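PDB 1LUR: aldose 1-epimerase, which probably interconverts the alpha and beta anomers of aldose sugars such as galactose. Local coordinates for residues 43-55 / 170-182. Residues are numbered along the deposited sequence; the frame is centred on the assembly and turned at random.
Sequences NGKNQDLVLGFDT and TNHAYWNLDGSDT
Val50 pushes one methyl against the indole of Trp175. CG1 sits over one face of the six-membered ring, 3.4 Å from its centroid and 17° off the ring normal. Val50's chi1 of -56° sets CG1 beside the backbone N and anti to the carbonyl carbon, which aims it at the indole. CG1 also reaches the methyl of Ala173. Leu49 wedges into the hollow between the Trp175 ring and Leu177. Its CB touches Trp175 CE3 at 3.8 Å, and its CD2 meets Leu177 CD2 at 3.7 Å. Gln47 CG lies 3.5 Å from Leu177 O. Leu37 of strand 33-40 and Ile302 of strand 300-305 touch the Trp175 side chain as well. An alanine in place of Trp175 would probably open a gap under Val50 CG1 and take away part of the wall beside Leu49 CB. Leu51 packs apart from this group. Its CD1 rests 3.6 Å from Tyr174 CB, while the phenol reaches away to the carbonyl of Ala64. Two backbone bonds flank the single beta bridge between Val50 and Trp175. Asn176 N donates to Leu49 O at 2.9 Å, and Leu51 N donates to Tyr174 O at 3.0 Å. Just before the bridge, Asp48 OD1 takes Val50 N in an Asx turn. Past it, Asn176 OD1 takes Gly179 N at 2.6 Å. The bridge links the chain leaving the four-stranded antiparallel sheet to strand 170-175 of the seven-stranded one, within the beta-sandwich of the galactose mutarotase fold. Main-chain bonds pair these four backbone groups, so the side chains meet mostly through apolar shape, not charge.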
loop_
_atom_site.group_PDB
_atom_site.type_symbol
_atom_site.label_atom_id
_atom_site.label_comp_id
_atom_site.label_asym_id
_atom_site.label_seq_id
_atom_site.Cartn_x
_atom_site.Cartn_y
_atom_site.Cartn_z
ATOM N N ASN A 43 9.071 -19.901 16.343
ATOM C CA ASN A 43 9.025 -21.344 16.540
ATOM C C ASN A 43 9.374 -22.058 15.236
ATOM O O ASN A 43 9.159 -23.262 15.097
ATOM C CB ASN A 43 7.628 -21.774 17.007
ATOM C CG ASN A 43 7.142 -20.979 18.210
ATOM O OD1 ASN A 43 7.850 -20.843 19.209
ATOM N ND2 ASN A 43 5.925 -20.456 18.120
ATOM N N GLY A 44 9.911 -21.304 14.282
ATOM C CA GLY A 44 10.282 -21.880 13.001
ATOM C C GLY A 44 9.105 -22.305 12.145
ATOM O O GLY A 44 9.269 -23.050 11.180
ATOM N N LYS A 45 7.912 -21.832 12.488
ATOM C CA LYS A 45 6.716 -22.180 11.728
ATOM C C LYS A 45 6.375 -21.108 10.690
ATOM O O LYS A 45 6.325 -19.919 11.009
ATOM C CB LYS A 45 5.530 -22.369 12.671
ATOM C CG LYS A 45 4.228 -22.676 11.962
ATOM C CD LYS A 45 3.076 -22.787 12.948
ATOM C CE LYS A 45 1.767 -23.063 12.233
ATOM N NZ LYS A 45 1.837 -24.309 11.415
ATOM N N ASN A 46 6.141 -21.541 9.452
ATOM C CA ASN A 46 5.803 -20.628 8.363
ATOM C C ASN A 46 4.478 -19.920 8.603
ATOM O O ASN A 46 3.462 -20.548 8.916
ATOM C CB ASN A 46 5.723 -21.382 7.032
ATOM C CG ASN A 46 7.066 -21.477 6.326
ATOM O OD1 ASN A 46 7.214 -22.219 5.355
ATOM N ND2 ASN A 46 8.045 -20.718 6.803
ATOM N N GLN A 47 4.496 -18.602 8.452
ATOM C CA GLN A 47 3.300 -17.804 8.646
ATOM C C GLN A 47 3.121 -16.873 7.458
ATOM O O GLN A 47 4.081 -16.243 7.004
ATOM C CB GLN A 47 3.411 -16.972 9.921
ATOM C CG GLN A 47 2.171 -16.150 10.203
ATOM C CD GLN A 47 0.951 -17.019 10.426
ATOM O OE1 GLN A 47 0.876 -17.753 11.413
ATOM N NE2 GLN A 47 -0.008 -16.949 9.507
ATOM N N ASP A 48 1.899 -16.813 6.941
ATOM C CA ASP A 48 1.603 -15.949 5.807
ATOM C C ASP A 48 1.324 -14.614 6.483
ATOM O O ASP A 48 0.373 -14.492 7.256
ATOM C CB ASP A 48 0.361 -16.437 5.063
ATOM C CG ASP A 48 0.215 -15.797 3.691
ATOM O OD1 ASP A 48 0.511 -14.586 3.562
ATOM O OD2 ASP A 48 -0.201 -16.503 2.746
ATOM N N LEU A 49 2.154 -13.619 6.196
ATOM C CA LEU A 49 2.004 -12.301 6.788
ATOM C C LEU A 49 0.971 -11.357 6.170
ATOM O O LEU A 49 0.678 -10.313 6.747
ATOM C CB LEU A 49 3.371 -11.615 6.822
ATOM C CG LEU A 49 4.501 -12.460 7.424
ATOM C CD1 LEU A 49 5.810 -11.693 7.335
ATOM C CD2 LEU A 49 4.176 -12.802 8.876
ATOM N N VAL A 50 0.418 -11.708 5.015
ATOM C CA VAL A 50 -0.577 -10.842 4.382
ATOM C C VAL A 50 -1.900 -11.553 4.110
ATOM O O VAL A 50 -1.933 -12.755 3.825
ATOM C CB VAL A 50 -0.059 -10.264 3.040
ATOM C CG1 VAL A 50 1.248 -9.525 3.267
ATOM C CG2 VAL A 50 0.121 -11.376 2.018
ATOM N N LEU A 51 -2.995 -10.806 4.205
ATOM C CA LEU A 51 -4.314 -11.376 3.962
ATOM C C LEU A 51 -4.418 -11.678 2.477
ATOM O O LEU A 51 -3.527 -11.320 1.705
ATOM C CB LEU A 51 -5.408 -10.392 4.380
ATOM C CG LEU A 51 -5.352 -9.962 5.848
ATOM C CD1 LEU A 51 -6.504 -9.018 6.156
ATOM C CD2 LEU A 51 -5.410 -11.191 6.748
ATOM N N GLY A 52 -5.496 -12.341 2.078
ATOM C CA GLY A 52 -5.664 -12.668 0.677
ATOM C C GLY A 52 -6.751 -13.691 0.410
ATOM O O GLY A 52 -7.700 -13.827 1.183
ATOM N N PHE A 53 -6.608 -14.413 -0.694
ATOM C CA PHE A 53 -7.578 -15.427 -1.077
ATOM C C PHE A 53 -6.861 -16.644 -1.631
ATOM O O PHE A 53 -5.769 -16.533 -2.189
ATOM C CB PHE A 53 -8.531 -14.852 -2.124
ATOM C CG PHE A 53 -9.219 -13.594 -1.679
ATOM C CD1 PHE A 53 -10.177 -13.630 -0.670
ATOM C CD2 PHE A 53 -8.876 -12.365 -2.236
ATOM C CE1 PHE A 53 -10.789 -12.460 -0.221
ATOM C CE2 PHE A 53 -9.480 -11.188 -1.796
ATOM C CZ PHE A 53 -10.439 -11.235 -0.784
ATOM N N ASP A 54 -7.479 -17.810 -1.478
ATOM C CA ASP A 54 -6.889 -19.049 -1.964
ATOM C C ASP A 54 -7.008 -19.214 -3.483
ATOM O O ASP A 54 -6.263 -19.986 -4.083
ATOM C CB ASP A 54 -7.527 -20.244 -1.236
ATOM C CG ASP A 54 -7.231 -20.245 0.265
ATOM O OD1 ASP A 54 -7.876 -21.017 1.006
ATOM O OD2 ASP A 54 -6.347 -19.482 0.711
ATOM N N THR A 55 -7.927 -18.482 -4.110
ATOM C CA THR A 55 -8.104 -18.580 -5.558
ATOM C C THR A 55 -7.910 -17.247 -6.281
ATOM O O THR A 55 -8.077 -16.180 -5.697
ATOM C CB THR A 55 -9.511 -19.106 -5.922
ATOM O OG1 THR A 55 -10.482 -18.077 -5.694
ATOM C CG2 THR A 55 -9.862 -20.321 -5.077
ATOM N N THR A 170 0.964 3.154 -4.597
ATOM C CA THR A 170 1.166 2.518 -3.300
ATOM C C THR A 170 0.871 1.034 -3.435
ATOM O O THR A 170 0.432 0.575 -4.494
ATOM C CB THR A 170 0.288 3.087 -2.157
ATOM O OG1 THR A 170 0.864 2.683 -0.902
ATOM C CG2 THR A 170 -1.146 2.543 -2.215
ATOM N N ASN A 171 1.164 0.288 -2.373
ATOM C CA ASN A 171 0.931 -1.156 -2.327
ATOM C C ASN A 171 -0.101 -1.305 -1.217
ATOM O O ASN A 171 0.087 -0.790 -0.114
ATOM C CB ASN A 171 2.204 -1.921 -1.978
ATOM C CG ASN A 171 1.941 -3.392 -1.757
ATOM O OD1 ASN A 171 1.608 -3.811 -0.650
ATOM N ND2 ASN A 171 2.048 -4.179 -2.821
ATOM N N HIS A 172 -1.185 -2.014 -1.499
ATOM C CA HIS A 172 -2.233 -2.184 -0.505
ATOM C C HIS A 172 -2.296 -3.511 0.248
ATOM O O HIS A 172 -3.384 -4.037 0.490
ATOM C CB HIS A 172 -3.586 -1.909 -1.172
ATOM C CG HIS A 172 -4.595 -1.286 -0.257
ATOM N ND1 HIS A 172 -5.091 -1.929 0.859
ATOM C CD2 HIS A 172 -5.192 -0.070 -0.287
ATOM C CE1 HIS A 172 -5.948 -1.134 1.477
ATOM N NE2 HIS A 172 -6.029 -0.001 0.803
ATOM N N ALA A 173 -1.146 -4.054 0.632
ATOM C CA ALA A 173 -1.140 -5.322 1.359
ATOM C C ALA A 173 -1.589 -5.119 2.806
ATOM O O ALA A 173 -1.185 -4.160 3.460
ATOM C CB ALA A 173 0.256 -5.934 1.330
ATOM N N TYR A 174 -2.445 -6.018 3.284
ATOM C CA TYR A 174 -2.962 -5.972 4.651
ATOM C C TYR A 174 -2.071 -6.926 5.445
ATOM O O TYR A 174 -1.985 -8.109 5.114
ATOM C CB TYR A 174 -4.405 -6.481 4.711
ATOM C CG TYR A 174 -5.465 -5.551 4.153
ATOM C CD1 TYR A 174 -5.551 -5.282 2.783
ATOM C CD2 TYR A 174 -6.427 -4.988 4.992
ATOM C CE1 TYR A 174 -6.577 -4.481 2.269
ATOM C CE2 TYR A 174 -7.451 -4.189 4.490
ATOM C CZ TYR A 174 -7.523 -3.939 3.132
ATOM O OH TYR A 174 -8.545 -3.149 2.651
ATOM N N TRP A 175 -1.426 -6.422 6.494
ATOM C CA TRP A 175 -0.542 -7.252 7.303
ATOM C C TRP A 175 -1.064 -7.758 8.645
ATOM O O TRP A 175 -1.735 -7.044 9.387
ATOM C CB TRP A 175 0.779 -6.518 7.535
ATOM C CG TRP A 175 1.445 -6.070 6.277
ATOM C CD1 TRP A 175 1.223 -4.902 5.603
ATOM C CD2 TRP A 175 2.428 -6.789 5.520
ATOM N NE1 TRP A 175 2.007 -4.848 4.475
ATOM C CE2 TRP A 175 2.756 -5.994 4.399
ATOM C CE3 TRP A 175 3.063 -8.029 5.678
ATOM C CZ2 TRP A 175 3.692 -6.398 3.440
ATOM C CZ3 TRP A 175 3.994 -8.430 4.725
ATOM C CH2 TRP A 175 4.297 -7.615 3.622
ATOM N N ASN A 176 -0.724 -9.010 8.933
ATOM C CA ASN A 176 -1.095 -9.714 10.158
ATOM C C ASN A 176 0.043 -10.722 10.287
ATOM O O ASN A 176 0.146 -11.658 9.496
ATOM C CB ASN A 176 -2.434 -10.439 9.995
ATOM C CG ASN A 176 -2.838 -11.196 11.244
ATOM O OD1 ASN A 176 -2.113 -12.077 11.710
ATOM N ND2 ASN A 176 -3.995 -10.853 11.798
ATOM N N LEU A 177 0.897 -10.519 11.282
ATOM C CA LEU A 177 2.044 -11.390 11.512
ATOM C C LEU A 177 1.888 -12.677 12.326
ATOM O O LEU A 177 2.814 -13.487 12.354
ATOM C CB LEU A 177 3.170 -10.553 12.124
ATOM C CG LEU A 177 3.357 -9.158 11.509
ATOM C CD1 LEU A 177 4.508 -8.436 12.200
ATOM C CD2 LEU A 177 3.625 -9.284 10.016
ATOM N N ASP A 178 0.748 -12.891 12.980
ATOM C CA ASP A 178 0.594 -14.118 13.770
ATOM C C ASP A 178 -0.707 -14.893 13.600
ATOM O O ASP A 178 -0.908 -15.922 14.250
ATOM C CB ASP A 178 0.795 -13.812 15.258
ATOM C CG ASP A 178 -0.162 -12.755 15.770
ATOM O OD1 ASP A 178 -1.358 -12.814 15.419
ATOM O OD2 ASP A 178 0.278 -11.871 16.532
ATOM N N GLY A 179 -1.592 -14.406 12.742
ATOM C CA GLY A 179 -2.849 -15.095 12.527
ATOM C C GLY A 179 -3.951 -14.751 13.509
ATOM O O GLY A 179 -5.060 -15.272 13.393
ATOM N N SER A 180 -3.665 -13.882 14.473
ATOM C CA SER A 180 -4.673 -13.495 15.459
ATOM C C SER A 180 -5.912 -12.944 14.760
ATOM O O SER A 180 -5.834 -12.463 13.630
ATOM C CB SER A 180 -4.117 -12.431 16.413
ATOM O OG SER A 180 -3.118 -12.966 17.267
ATOM N N ASP A 181 -7.055 -13.014 15.432
ATOM C CA ASP A 181 -8.297 -12.514 14.855
ATOM C C ASP A 181 -8.185 -11.023 14.555
ATOM O O ASP A 181 -8.853 -10.508 13.659
ATOM C CB ASP A 181 -9.462 -12.765 15.812
ATOM C CG ASP A 181 -9.788 -14.234 15.957
ATOM O OD1 ASP A 181 -8.917 -14.994 16.435
ATOM O OD2 ASP A 181 -10.915 -14.633 15.590
ATOM N N THR A 182 -7.338 -10.335 15.316
ATOM C CA THR A 182 -7.129 -8.905 15.137
ATOM C C THR A 182 -5.670 -8.559 15.440
ATOM O O THR A 182 -4.929 -9.384 15.984
ATOM C CB THR A 182 -8.041 -8.084 16.074
ATOM O OG1 THR A 182 -7.615 -8.250 17.430
ATOM C CG2 THR A 182 -9.489 -8.545 15.948
HETATM O O HOH W 1 -2.854 -8.064 1.781
#